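Local structure of N-acetylneuraminate lyase (Fusobacterium nucleatum subsp. nucleatum ATCC 25586, 5ZKA) at residues A[115-120]-A[143-148]; A[206-211]-A[244-249]; A[62-67]-A[281-286]; A[19-24]-A[221-226]. The protein is a bacterial lyase of the dihydrodipicolinate synthetase family, a group of enzymes built on the TIM-barrel fold. All blocks are in the same frame, centred on the assembly; numbering follows the deposited sequence.

Contact 1 (A[115-120]-A[143-148]); sequences KCLSAV and TGNYMI
Leu117 and Ile148 carry the backbone pairing of two adjacent parallel strands. Leu117 N donates to Tyr146 O at 2.8 Å, and Leu117 O takes Ile148 N at 2.9 Å, a bracket around Met147, the bridge partner of Leu117. Next along, Ile148 O receives Ser118 OG at 2.8 Å, the hydroxyl standing above the carbonyl plane, and a weak bond from Ala119 N. With chi1 at -165°, the serine oxygen swings beside its own carbonyl carbon and across to the next strand; Tyr57 OH is its second partner.

On the Leu117 side, Met147 bends at chi2 and chi3, which lays its SD 3.9 Å from Ala119 CB and its CE against Leu117 CB. On the Ser118 side, Cys116 SG meets Ile148 CD1 at 3.6 Å. The tip of Leu117, CD1, points at Thr143 OG1, the acceptor of an ST turn closed by Asn145 N and also bonded to Ile139 O. The Asn145 amide is held at both ends: OD1 accepts from Tyr146 N, while ND2 bonds Thr110 and Tyr114.

Strands 117-120 and 147-150 with helix 129-143 make a beta-alpha-beta crossover of the barrel. Leu117 and Met147 pack outward on Ile139 of that helix, Cys116 and Ile148 touch Ile175 of strand 174-176, and strand 89-93 bonds the other edge of strand 117-120 through Ala92.

Contact 2 (A[206-211]-A[244-249]); sequences MLLPAT and EALKIQ
Leu207 O is gripped twice within its own helix, by Thr211 N at 2.8 Å and by Thr211 OG1 at 2.7 Å, while Leu207 CB faces Gln249 OE1 across the contact at 3.6 Å. The setting is a pair of helices on the TIM barrel, 207-211 and 244-249, running roughly antiparallel at 146° with their axes 10.4 Å apart.

The helices are linked through Leu208 N, which donates to Gln249 OE1 at 2.8 Å. An N-H in the first turn of a helix has no carbonyl one turn back within that helix, and the glutamine oxygen supplies an acceptor. Gln249 gets there by extending at chi1 and then bending at chi2 (78°), which turns the amide toward the start of helix 207-212. Its NE2 bonds Asn253 OD1, one turn further along helix 242-262, and this sets the rotation of the amide.

Apolar side chains fill in beside this bond. Leu208, Pro209 and Leu246 also pack on the neighbouring subunit, so the helix pair borders the interface. Between the helices, Leu208 splits its branches over the facing turn: CD1 lies 4.0 Å from Ala245 CB, and CD2 sits 3.8 Å from Leu246 CD1 and 3.6 Å from Leu246 CA.

Contact 3 (A[62-67]-A[281-286]); sequences TGENFM and YCRKPM
Glu64 meets Cys282 and Arg283 in a loop-to-loop contact near the barrel surface, where the turn between strand 55-58 and helix 70-84 lies against the segment leading into helix 291-304. Glu64 OE1 accepts from Arg283 N almost straight on (174°), nearly along its C-O axis; the modelled length of 2.5 Å is very short and its exact value doubtful. The same oxygen lies 3.3 Å from Cys282 CA. An extended chain beyond CG lets the carboxylate span the gap, and its other oxygen, OE2, forms a salt bridge with Lys269, which also bonds Tyr281 O.

The side chains of Met67 and Arg283 run antiparallel side by side, Met67 SD 3.9 Å from Arg283 CB. Bends at chi2 and chi3 (-69° and -70°) fold the arginine back until the Met67 carbonyl carbon lies over one face of its guanidinium. NH1 turns elsewhere, to Glu72 in a salt bridge and to Gly33 O. Farther along, the Met67 and Met286 chains lie nearly perpendicular, their CE methyls 3.5 Å apart. Each loop is tightened by a turn of its own: Met67 N bonds Glu64 O at 3.0 Å, and Met286 N bonds Arg283 O across the cis peptide before Pro285, a type VI turn.

At the start of the first loop, Thr62 OG1 bonds the modified lysine at position 178. With Lys269 on one oxygen and a backbone N-H on the other, the buried Glu64 carboxylate probably has its negative charge well compensated, while Arg283 answers to a different acid.

Contact 4 (A[19-24]-A[221-226]); sequences KGIYSA and STYNIN
Tyr223 meets strand 20-24 with its CB and the near side of its ring. Its CB sits 3.4 Å from Ser23 OG. From there the ring passes Ile21, whose CG2 lies over one face, offset toward the rim, in a CH-pi contact 4.0 Å from the ring centroid and 26° off the normal. CD2 is the atom nearest Ile21 CG2, and the same CD2 has Tyr22 O at 3.3 Å, in the ring plane at its edge. At the tip, Tyr223 OH packs against Leu207 CD2. CG stands anti to the tyrosine's carbonyl carbon (chi1 -52°), which brings the CD2 side of the ring to Ile21 and Tyr22 while the hydroxyl end leads away from the strand.

The next residue makes the polar link. Asn224 ND2 donates to Ala24 O at 2.9 Å, close to straight at 169°, and to Ser221 O at 2.9 Å. Both acceptors lie in the amide plane, so each N-H is spent, one across the contact and one on its own turn. OD1 takes Asn47 ND2, and Asn47 OD1 in turn bonds Ser23 OG, which ties both segments to helix 37-49.

Strand 20-24 is the first of the barrel, and its backbone pairs with the last, 217-220, which leads directly into 221-226; the contact therefore lies where the barrel closes. Ser221, near a bound 1,2-ethanediol, brings its backbone N to Ala24 CB. Three bonds fix which end of the Asn224 amide is nitrogen and which oxygen, and they satisfy a polar group that is buried at this seam.

Contacts 1 and 4 both reach the parallel sheet of the barrel, their centres about 19 Å apart: contact 1 joins successive strands, and contact 4 joins the first strand to the segment just after the last one. The segments of contact 4 alternate along the sequence with those of contacts 2 and 3, while contact 1 falls wholly between residues 62-67 and 281-286. Contact 3 touches both sheet contacts, through Phe66 CZ on Val120 CG1 (3.6 Å) and Thr62 CG2 on Ala24 O (3.4 Å). Contact 2, on the outer helices about 29 Å centre to centre from contact 3, lies across the chain's centre from it. Together they tie early and late parts of the sequence into one closed domain.

Contact 1 (A[115-120]-A[143-148])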
loop_
_atom_site.group_PDB
_atom_site.type_symbol
_atom_site.label_atom_id
_atom_site.label_comp_id
_atom_site.label_asym_id
_atom_site.label_seq_id
_atom_site.Cartn_x
_atom_site.Cartn_y
_atom_site.Cartn_z
ATOM N N LYS A 115 4.978 30.822 -0.468
ATOM C CA LYS A 115 4.328 30.789 -1.770
ATOM C C LYS A 115 3.439 29.571 -1.926
ATOM O O LYS A 115 2.936 29.312 -3.023
ATOM C CB LYS A 115 5.375 30.831 -2.890
ATOM C CG LYS A 115 5.978 32.219 -3.106
ATOM C CD LYS A 115 4.876 33.247 -3.314
ATOM C CE LYS A 115 5.429 34.654 -3.497
ATOM N NZ LYS A 115 6.205 34.802 -4.762
ATOM N N CYS A 116 3.236 28.815 -0.853
ATOM C CA CYS A 116 2.343 27.674 -0.907
ATOM C C CYS A 116 1.915 27.344 0.512
ATOM O O CYS A 116 2.744 27.348 1.432
ATOM C CB CYS A 116 3.015 26.465 -1.565
ATOM S SG CYS A 116 1.854 25.109 -1.849
ATOM N N LEU A 117 0.622 27.075 0.675
ATOM C CA LEU A 117 0.021 26.683 1.940
ATOM C C LEU A 117 -0.333 25.207 1.903
ATOM O O LEU A 117 -0.418 24.591 0.841
ATOM C CB LEU A 117 -1.262 27.476 2.227
ATOM C CG LEU A 117 -1.223 29.002 2.190
ATOM C CD1 LEU A 117 -2.613 29.565 2.532
ATOM C CD2 LEU A 117 -0.189 29.507 3.160
ATOM N N SER A 118 -0.553 24.657 3.092
ATOM C CA SER A 118 -1.165 23.350 3.256
ATOM C C SER A 118 -2.137 23.450 4.419
ATOM O O SER A 118 -2.032 24.346 5.257
ATOM C CB SER A 118 -0.113 22.258 3.508
ATOM O OG SER A 118 -0.654 20.967 3.321
ATOM N N ALA A 119 -3.108 22.539 4.467
ATOM C CA ALA A 119 -4.063 22.583 5.570
ATOM C C ALA A 119 -4.622 21.191 5.798
ATOM O O ALA A 119 -5.193 20.598 4.877
ATOM C CB ALA A 119 -5.193 23.578 5.291
ATOM N N VAL A 120 -4.475 20.685 7.025
ATOM C CA VAL A 120 -5.070 19.397 7.361
ATOM C C VAL A 120 -6.592 19.493 7.231
ATOM O O VAL A 120 -7.189 20.561 7.411
ATOM C CB VAL A 120 -4.652 18.969 8.778
ATOM C CG1 VAL A 120 -5.098 20.006 9.808
ATOM C CG2 VAL A 120 -5.193 17.571 9.111
ATOM N N THR A 143 -6.599 34.154 1.224
ATOM C CA THR A 143 -5.160 34.386 1.130
ATOM C C THR A 143 -4.676 34.668 -0.287
ATOM O O THR A 143 -3.645 35.321 -0.454
ATOM C CB THR A 143 -4.373 33.175 1.670
ATOM O OG1 THR A 143 -4.631 32.024 0.856
ATOM C CG2 THR A 143 -4.771 32.868 3.110
ATOM N N GLY A 144 -5.371 34.176 -1.311
ATOM C CA GLY A 144 -4.851 34.253 -2.665
ATOM C C GLY A 144 -3.668 33.347 -2.932
ATOM O O GLY A 144 -3.019 33.482 -3.973
ATOM N N ASN A 145 -3.371 32.423 -2.029
ATOM C CA ASN A 145 -2.182 31.589 -2.113
ATOM C C ASN A 145 -2.574 30.198 -2.608
ATOM O O ASN A 145 -3.755 29.847 -2.685
ATOM C CB ASN A 145 -1.489 31.524 -0.744
ATOM C CG ASN A 145 0.025 31.368 -0.849
ATOM O OD1 ASN A 145 0.542 30.823 -1.824
ATOM N ND2 ASN A 145 0.740 31.855 0.164
ATOM N N TYR A 146 -1.561 29.407 -2.961
ATOM C CA TYR A 146 -1.777 28.035 -3.403
ATOM C C TYR A 146 -1.957 27.116 -2.205
ATOM O O TYR A 146 -1.516 27.408 -1.091
ATOM C CB TYR A 146 -0.605 27.532 -4.251
ATOM C CG TYR A 146 -0.405 28.306 -5.532
ATOM C CD1 TYR A 146 -1.410 28.378 -6.483
ATOM C CD2 TYR A 146 0.785 28.974 -5.782
ATOM C CE1 TYR A 146 -1.238 29.092 -7.650
ATOM C CE2 TYR A 146 0.968 29.692 -6.949
ATOM C CZ TYR A 146 -0.047 29.748 -7.880
ATOM O OH TYR A 146 0.131 30.461 -9.044
ATOM N N MET A 147 -2.598 25.975 -2.450
ATOM C CA MET A 147 -3.019 25.098 -1.366
ATOM C C MET A 147 -2.710 23.648 -1.700
ATOM O O MET A 147 -3.013 23.185 -2.802
ATOM C CB MET A 147 -4.524 25.242 -1.095
ATOM C CG MET A 147 -5.098 24.203 -0.130
ATOM S SD MET A 147 -4.458 24.352 1.561
ATOM C CE MET A 147 -5.095 25.971 2.025
ATOM N N ILE A 148 -2.123 22.940 -0.742
ATOM C CA ILE A 148 -1.954 21.492 -0.817
ATOM C C ILE A 148 -2.844 20.886 0.258
ATOM O O ILE A 148 -2.723 21.231 1.440
ATOM C CB ILE A 148 -0.478 21.088 -0.645
ATOM C CG1 ILE A 148 0.319 21.460 -1.893
ATOM C CG2 ILE A 148 -0.339 19.612 -0.424
ATOM C CD1 ILE A 148 1.800 21.506 -1.633
#

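Contact 2 (A[206-211]-A[244-249])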
loop_
_atom_site.group_PDB
_atom_site.type_symbol
_atom_site.label_atom_id
_atom_site.label_comp_id
_atom_site.label_asym_id
_atom_site.label_seq_id
_atom_site.Cartn_x
_atom_site.Cartn_y
_atom_site.Cartn_z
ATOM N N MET A 206 7.137 3.858 2.904
ATOM C CA MET A 206 6.572 3.362 1.652
ATOM C C MET A 206 6.918 4.286 0.485
ATOM O O MET A 206 6.159 4.397 -0.479
ATOM C CB MET A 206 5.068 3.175 1.789
ATOM C CG MET A 206 4.742 2.320 3.013
ATOM S SD MET A 206 3.003 1.860 3.155
ATOM C CE MET A 206 2.257 3.450 3.460
ATOM N N LEU A 207 8.092 4.925 0.547
ATOM C CA LEU A 207 8.489 5.873 -0.489
ATOM C C LEU A 207 8.683 5.188 -1.837
ATOM O O LEU A 207 8.270 5.714 -2.876
ATOM C CB LEU A 207 9.776 6.587 -0.065
ATOM C CG LEU A 207 10.362 7.608 -1.046
ATOM C CD1 LEU A 207 9.328 8.684 -1.416
ATOM C CD2 LEU A 207 11.590 8.267 -0.420
ATOM N N LEU A 208 9.300 4.010 -1.845
ATOM C CA LEU A 208 9.573 3.355 -3.125
ATOM C C LEU A 208 8.288 2.958 -3.848
ATOM O O LEU A 208 8.140 3.314 -5.032
ATOM C CB LEU A 208 10.513 2.164 -2.911
ATOM C CG LEU A 208 10.630 1.176 -4.071
ATOM C CD1 LEU A 208 11.116 1.845 -5.347
ATOM C CD2 LEU A 208 11.586 0.061 -3.660
ATOM N N PRO A 209 7.336 2.244 -3.235
ATOM C CA PRO A 209 6.109 1.915 -3.985
ATOM C C PRO A 209 5.327 3.144 -4.419
ATOM O O PRO A 209 4.724 3.148 -5.499
ATOM C CB PRO A 209 5.305 1.047 -3.003
ATOM C CG PRO A 209 5.935 1.261 -1.655
ATOM C CD PRO A 209 7.381 1.564 -1.925
ATOM N N ALA A 210 5.345 4.209 -3.617
ATOM C CA ALA A 210 4.695 5.452 -4.024
ATOM C C ALA A 210 5.395 6.083 -5.221
ATOM O O ALA A 210 4.737 6.612 -6.123
ATOM C CB ALA A 210 4.675 6.429 -2.848
ATOM N N THR A 211 6.735 6.054 -5.244
ATOM C CA THR A 211 7.460 6.679 -6.347
ATOM C C THR A 211 7.088 6.057 -7.693
ATOM O O THR A 211 6.928 6.772 -8.691
ATOM C CB THR A 211 8.969 6.585 -6.101
ATOM O OG1 THR A 211 9.262 7.243 -4.865
ATOM C CG2 THR A 211 9.734 7.283 -7.216
ATOM N N GLU A 244 18.448 -1.263 -6.922
ATOM C CA GLU A 244 19.206 -0.461 -5.967
ATOM C C GLU A 244 18.278 0.310 -5.031
ATOM O O GLU A 244 18.577 0.453 -3.839
ATOM C CB GLU A 244 20.147 0.494 -6.706
ATOM C CG GLU A 244 20.991 1.338 -5.768
ATOM C CD GLU A 244 22.233 1.909 -6.429
ATOM O OE1 GLU A 244 22.307 1.889 -7.678
ATOM O OE2 GLU A 244 23.126 2.388 -5.693
ATOM N N ALA A 245 17.146 0.812 -5.551
ATOM C CA ALA A 245 16.232 1.589 -4.715
ATOM C C ALA A 245 15.612 0.725 -3.627
ATOM O O ALA A 245 15.380 1.200 -2.505
ATOM C CB ALA A 245 15.140 2.236 -5.567
ATOM N N LEU A 246 15.341 -0.551 -3.938
ATOM C CA LEU A 246 14.770 -1.455 -2.942
ATOM C C LEU A 246 15.753 -1.740 -1.821
ATOM O O LEU A 246 15.356 -1.820 -0.650
ATOM C CB LEU A 246 14.325 -2.763 -3.606
ATOM C CG LEU A 246 13.698 -3.827 -2.702
ATOM C CD1 LEU A 246 12.519 -3.244 -1.941
ATOM C CD2 LEU A 246 13.235 -5.059 -3.508
ATOM N N LYS A 247 17.039 -1.922 -2.157
ATOM C CA LYS A 247 18.050 -2.140 -1.123
ATOM C C LYS A 247 18.098 -0.973 -0.157
ATOM O O LYS A 247 18.195 -1.169 1.061
ATOM C CB LYS A 247 19.429 -2.369 -1.754
ATOM C CG LYS A 247 19.551 -3.705 -2.470
ATOM C CD LYS A 247 21.009 -4.139 -2.609
ATOM C CE LYS A 247 21.118 -5.380 -3.479
ATOM N NZ LYS A 247 20.609 -5.128 -4.857
ATOM N N ILE A 248 18.008 0.249 -0.683
ATOM C CA ILE A 248 18.065 1.432 0.174
ATOM C C ILE A 248 16.757 1.618 0.947
ATOM O O ILE A 248 16.774 2.060 2.104
ATOM C CB ILE A 248 18.428 2.658 -0.678
ATOM C CG1 ILE A 248 19.809 2.447 -1.315
ATOM C CG2 ILE A 248 18.395 3.933 0.162
ATOM C CD1 ILE A 248 20.151 3.432 -2.410
ATOM N N GLN A 249 15.613 1.267 0.357
ATOM C CA GLN A 249 14.370 1.270 1.135
ATOM C C GLN A 249 14.428 0.246 2.263
ATOM O O GLN A 249 13.916 0.492 3.365
ATOM C CB GLN A 249 13.167 0.993 0.236
ATOM C CG GLN A 249 11.818 1.092 0.953
ATOM C CD GLN A 249 11.405 2.536 1.145
ATOM O OE1 GLN A 249 11.084 3.215 0.175
ATOM N NE2 GLN A 249 11.437 3.019 2.388
#

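Contact 3 (A[62-67]-A[281-286])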
loop_
_atom_site.group_PDB
_atom_site.type_symbol
_atom_site.label_atom_id
_atom_site.label_comp_id
_atom_site.label_asym_id
_atom_site.label_seq_id
_atom_site.Cartn_x
_atom_site.Cartn_y
_atom_site.Cartn_z
ATOM N N THR A 62 4.551 16.896 12.482
ATOM C CA THR A 62 5.891 16.585 12.972
ATOM C C THR A 62 6.495 17.737 13.755
ATOM O O THR A 62 7.306 17.514 14.664
ATOM C CB THR A 62 6.789 16.234 11.787
ATOM O OG1 THR A 62 6.227 15.118 11.081
ATOM C CG2 THR A 62 8.203 15.901 12.255
ATOM N N GLY A 63 6.129 18.969 13.419
ATOM C CA GLY A 63 6.614 20.100 14.179
ATOM C C GLY A 63 5.877 20.339 15.474
ATOM O O GLY A 63 6.083 21.376 16.108
ATOM N N GLU A 64 5.014 19.404 15.875
ATOM C CA GLU A 64 4.200 19.524 17.084
ATOM C C GLU A 64 3.255 20.726 16.998
ATOM O O GLU A 64 2.844 21.305 18.011
ATOM C CB GLU A 64 5.085 19.561 18.333
ATOM C CG GLU A 64 5.895 18.236 18.465
ATOM C CD GLU A 64 7.026 18.310 19.473
ATOM O OE1 GLU A 64 6.754 18.530 20.675
ATOM O OE2 GLU A 64 8.193 18.162 19.053
ATOM N N ASN A 65 2.878 21.058 15.762
ATOM C CA ASN A 65 2.075 22.248 15.484
ATOM C C ASN A 65 0.783 22.295 16.301
ATOM O O ASN A 65 0.406 23.352 16.829
ATOM C CB ASN A 65 1.760 22.277 13.988
ATOM C CG ASN A 65 0.787 23.372 13.622
ATOM O OD1 ASN A 65 -0.412 23.124 13.404
ATOM N ND2 ASN A 65 1.298 24.592 13.516
ATOM N N PHE A 66 0.080 21.167 16.408
ATOM C CA PHE A 66 -1.237 21.209 17.033
ATOM C C PHE A 66 -1.162 21.211 18.551
ATOM O O PHE A 66 -2.209 21.271 19.207
ATOM C CB PHE A 66 -2.089 20.054 16.488
ATOM C CG PHE A 66 -2.236 20.115 14.995
ATOM C CD1 PHE A 66 -3.112 21.029 14.415
ATOM C CD2 PHE A 66 -1.421 19.354 14.169
ATOM C CE1 PHE A 66 -3.220 21.133 13.041
ATOM C CE2 PHE A 66 -1.519 19.459 12.791
ATOM C CZ PHE A 66 -2.428 20.343 12.230
ATOM N N MET A 67 0.052 21.207 19.115
ATOM C CA MET A 67 0.262 21.304 20.552
ATOM C C MET A 67 0.632 22.710 21.017
ATOM O O MET A 67 0.790 22.921 22.223
ATOM C CB MET A 67 1.351 20.314 20.989
ATOM C CG MET A 67 0.853 18.874 21.130
ATOM S SD MET A 67 2.138 17.768 21.760
ATOM C CE MET A 67 2.994 17.401 20.253
ATOM N N TYR A 281 13.556 19.797 23.393
ATOM C CA TYR A 281 12.584 18.881 23.978
ATOM C C TYR A 281 11.320 18.841 23.133
ATOM O O TYR A 281 11.123 19.649 22.226
ATOM C CB TYR A 281 12.219 19.294 25.411
ATOM C CG TYR A 281 13.409 19.402 26.341
ATOM C CD1 TYR A 281 14.088 18.266 26.768
ATOM C CD2 TYR A 281 13.858 20.635 26.778
ATOM C CE1 TYR A 281 15.182 18.360 27.613
ATOM C CE2 TYR A 281 14.950 20.737 27.621
ATOM C CZ TYR A 281 15.607 19.597 28.033
ATOM O OH TYR A 281 16.690 19.701 28.875
ATOM N N CYS A 282 10.458 17.874 23.446
ATOM C CA CYS A 282 9.127 17.817 22.863
ATOM C C CYS A 282 8.148 18.565 23.758
ATOM O O CYS A 282 8.400 18.775 24.947
ATOM C CB CYS A 282 8.664 16.371 22.693
ATOM S SG CYS A 282 9.619 15.421 21.484
ATOM N N ARG A 283 7.007 18.942 23.177
ATOM C CA ARG A 283 5.976 19.646 23.943
ATOM C C ARG A 283 5.304 18.683 24.917
ATOM O O ARG A 283 4.946 17.563 24.539
ATOM C CB ARG A 283 4.933 20.252 23.000
ATOM C CG ARG A 283 5.347 21.560 22.319
ATOM C CD ARG A 283 5.432 22.717 23.320
ATOM N NE ARG A 283 4.100 23.116 23.790
ATOM C CZ ARG A 283 3.621 24.356 23.766
ATOM N NH1 ARG A 283 4.373 25.364 23.330
ATOM N NH2 ARG A 283 2.389 24.596 24.207
ATOM N N LYS A 284 5.122 19.109 26.165
ATOM C CA LYS A 284 4.331 18.300 27.077
ATOM C C LYS A 284 2.918 18.150 26.516
ATOM O O LYS A 284 2.405 19.065 25.869
ATOM C CB LYS A 284 4.289 18.926 28.464
ATOM C CG LYS A 284 5.603 18.816 29.211
ATOM C CD LYS A 284 5.542 19.553 30.519
ATOM C CE LYS A 284 6.924 20.023 30.928
ATOM N NZ LYS A 284 6.866 20.852 32.160
ATOM N N PRO A 285 2.261 17.002 26.747
ATOM C CA PRO A 285 2.669 15.892 27.615
ATOM C C PRO A 285 3.503 14.804 26.933
ATOM O O PRO A 285 3.523 13.692 27.472
ATOM C CB PRO A 285 1.328 15.295 28.056
ATOM C CG PRO A 285 0.392 15.588 26.876
ATOM C CD PRO A 285 1.023 16.677 26.017
ATOM N N MET A 286 4.146 15.082 25.795
ATOM C CA MET A 286 5.076 14.109 25.227
ATOM C C MET A 286 6.048 13.652 26.305
ATOM O O MET A 286 6.610 14.472 27.040
ATOM C CB MET A 286 5.850 14.702 24.044
ATOM C CG MET A 286 5.029 14.987 22.783
ATOM S SD MET A 286 4.167 13.547 22.128
ATOM C CE MET A 286 3.931 14.031 20.426
#

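Contact 4 (A[19-24]-A[221-226])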
loop_
_atom_site.group_PDB
_atom_site.type_symbol
_atom_site.label_atom_id
_atom_site.label_comp_id
_atom_site.label_asym_id
_atom_site.label_seq_id
_atom_site.Cartn_x
_atom_site.Cartn_y
_atom_site.Cartn_z
ATOM N N LYS A 19 8.516 19.825 -6.963
ATOM C CA LYS A 19 8.771 18.400 -6.797
ATOM C C LYS A 19 9.935 18.166 -5.839
ATOM O O LYS A 19 10.797 19.028 -5.661
ATOM C CB LYS A 19 9.093 17.754 -8.145
ATOM C CG LYS A 19 7.977 17.844 -9.165
ATOM C CD LYS A 19 8.419 17.331 -10.530
ATOM C CE LYS A 19 7.588 16.132 -10.964
ATOM N NZ LYS A 19 7.945 15.701 -12.346
ATOM N N GLY A 20 9.956 16.984 -5.219
ATOM C CA GLY A 20 11.137 16.535 -4.505
ATOM C C GLY A 20 10.835 16.164 -3.067
ATOM O O GLY A 20 9.676 16.009 -2.661
ATOM N N ILE A 21 11.906 16.039 -2.284
ATOM C CA ILE A 21 11.849 15.529 -0.917
ATOM C C ILE A 21 11.778 16.705 0.055
ATOM O O ILE A 21 12.674 17.554 0.069
ATOM C CB ILE A 21 13.072 14.651 -0.616
ATOM C CG1 ILE A 21 13.204 13.528 -1.651
ATOM C CG2 ILE A 21 13.014 14.117 0.797
ATOM C CD1 ILE A 21 12.080 12.528 -1.613
ATOM N N TYR A 22 10.720 16.749 0.866
ATOM C CA TYR A 22 10.509 17.787 1.876
ATOM C C TYR A 22 10.640 17.192 3.274
ATOM O O TYR A 22 9.961 16.212 3.594
ATOM C CB TYR A 22 9.105 18.401 1.769
ATOM C CG TYR A 22 8.846 19.281 0.571
ATOM C CD1 TYR A 22 8.841 18.751 -0.711
ATOM C CD2 TYR A 22 8.543 20.631 0.731
ATOM C CE1 TYR A 22 8.594 19.546 -1.811
ATOM C CE2 TYR A 22 8.283 21.438 -0.365
ATOM C CZ TYR A 22 8.300 20.882 -1.631
ATOM O OH TYR A 22 8.049 21.656 -2.730
ATOM N N SER A 23 11.459 17.806 4.125
ATOM C CA SER A 23 11.421 17.452 5.539
ATOM C C SER A 23 10.242 18.146 6.206
ATOM O O SER A 23 10.060 19.356 6.047
ATOM C CB SER A 23 12.711 17.870 6.246
ATOM O OG SER A 23 13.774 16.977 5.946
ATOM N N ALA A 24 9.456 17.387 6.962
ATOM C CA ALA A 24 8.490 17.988 7.875
ATOM C C ALA A 24 9.291 18.496 9.054
ATOM O O ALA A 24 9.758 17.716 9.894
ATOM C CB ALA A 24 7.424 16.982 8.298
ATOM N N SER A 221 8.798 13.095 8.286
ATOM C CA SER A 221 9.574 13.432 9.480
ATOM C C SER A 221 10.964 12.818 9.453
ATOM O O SER A 221 11.912 13.397 10.001
ATOM C CB SER A 221 8.849 12.943 10.730
ATOM O OG SER A 221 8.606 11.543 10.649
ATOM N N THR A 222 11.112 11.629 8.871
ATOM C CA THR A 222 12.426 10.998 8.980
ATOM C C THR A 222 13.462 11.652 8.084
ATOM O O THR A 222 14.661 11.408 8.268
ATOM C CB THR A 222 12.350 9.503 8.663
ATOM O OG1 THR A 222 12.050 9.308 7.275
ATOM C CG2 THR A 222 11.282 8.831 9.520
ATOM N N TYR A 223 13.043 12.504 7.152
ATOM C CA TYR A 223 14.007 13.133 6.268
ATOM C C TYR A 223 14.856 14.159 7.007
ATOM O O TYR A 223 15.901 14.558 6.484
ATOM C CB TYR A 223 13.276 13.760 5.070
ATOM C CG TYR A 223 12.350 12.775 4.368
ATOM C CD1 TYR A 223 12.647 11.410 4.327
ATOM C CD2 TYR A 223 11.161 13.194 3.793
ATOM C CE1 TYR A 223 11.787 10.494 3.706
ATOM C CE2 TYR A 223 10.295 12.284 3.171
ATOM C CZ TYR A 223 10.612 10.946 3.129
ATOM O OH TYR A 223 9.750 10.058 2.513
ATOM N N ASN A 224 14.438 14.565 8.218
ATOM C CA ASN A 224 15.276 15.418 9.061
ATOM C C ASN A 224 16.631 14.767 9.336
ATOM O O ASN A 224 17.621 15.469 9.560
ATOM C CB ASN A 224 14.578 15.713 10.395
ATOM C CG ASN A 224 13.439 16.727 10.271
ATOM O OD1 ASN A 224 13.668 17.935 10.264
ATOM N ND2 ASN A 224 12.195 16.231 10.196
ATOM N N ILE A 225 16.687 13.436 9.353
ATOM C CA ILE A 225 17.937 12.727 9.618
ATOM C C ILE A 225 18.295 11.715 8.544
ATOM O O ILE A 225 19.468 11.287 8.475
ATOM C CB ILE A 225 17.876 12.031 10.996
ATOM C CG1 ILE A 225 16.664 11.090 11.053
ATOM C CG2 ILE A 225 17.796 13.058 12.121
ATOM C CD1 ILE A 225 16.701 10.126 12.234
ATOM N N ASN A 226 17.353 11.274 7.706
ATOM C CA ASN A 226 17.613 10.242 6.703
ATOM C C ASN A 226 17.313 10.738 5.288
ATOM O O ASN A 226 16.996 9.944 4.395
ATOM C CB ASN A 226 16.813 8.977 7.020
ATOM C CG ASN A 226 17.264 7.781 6.197
ATOM O OD1 ASN A 226 18.466 7.513 6.065
ATOM N ND2 ASN A 226 16.296 7.058 5.624
#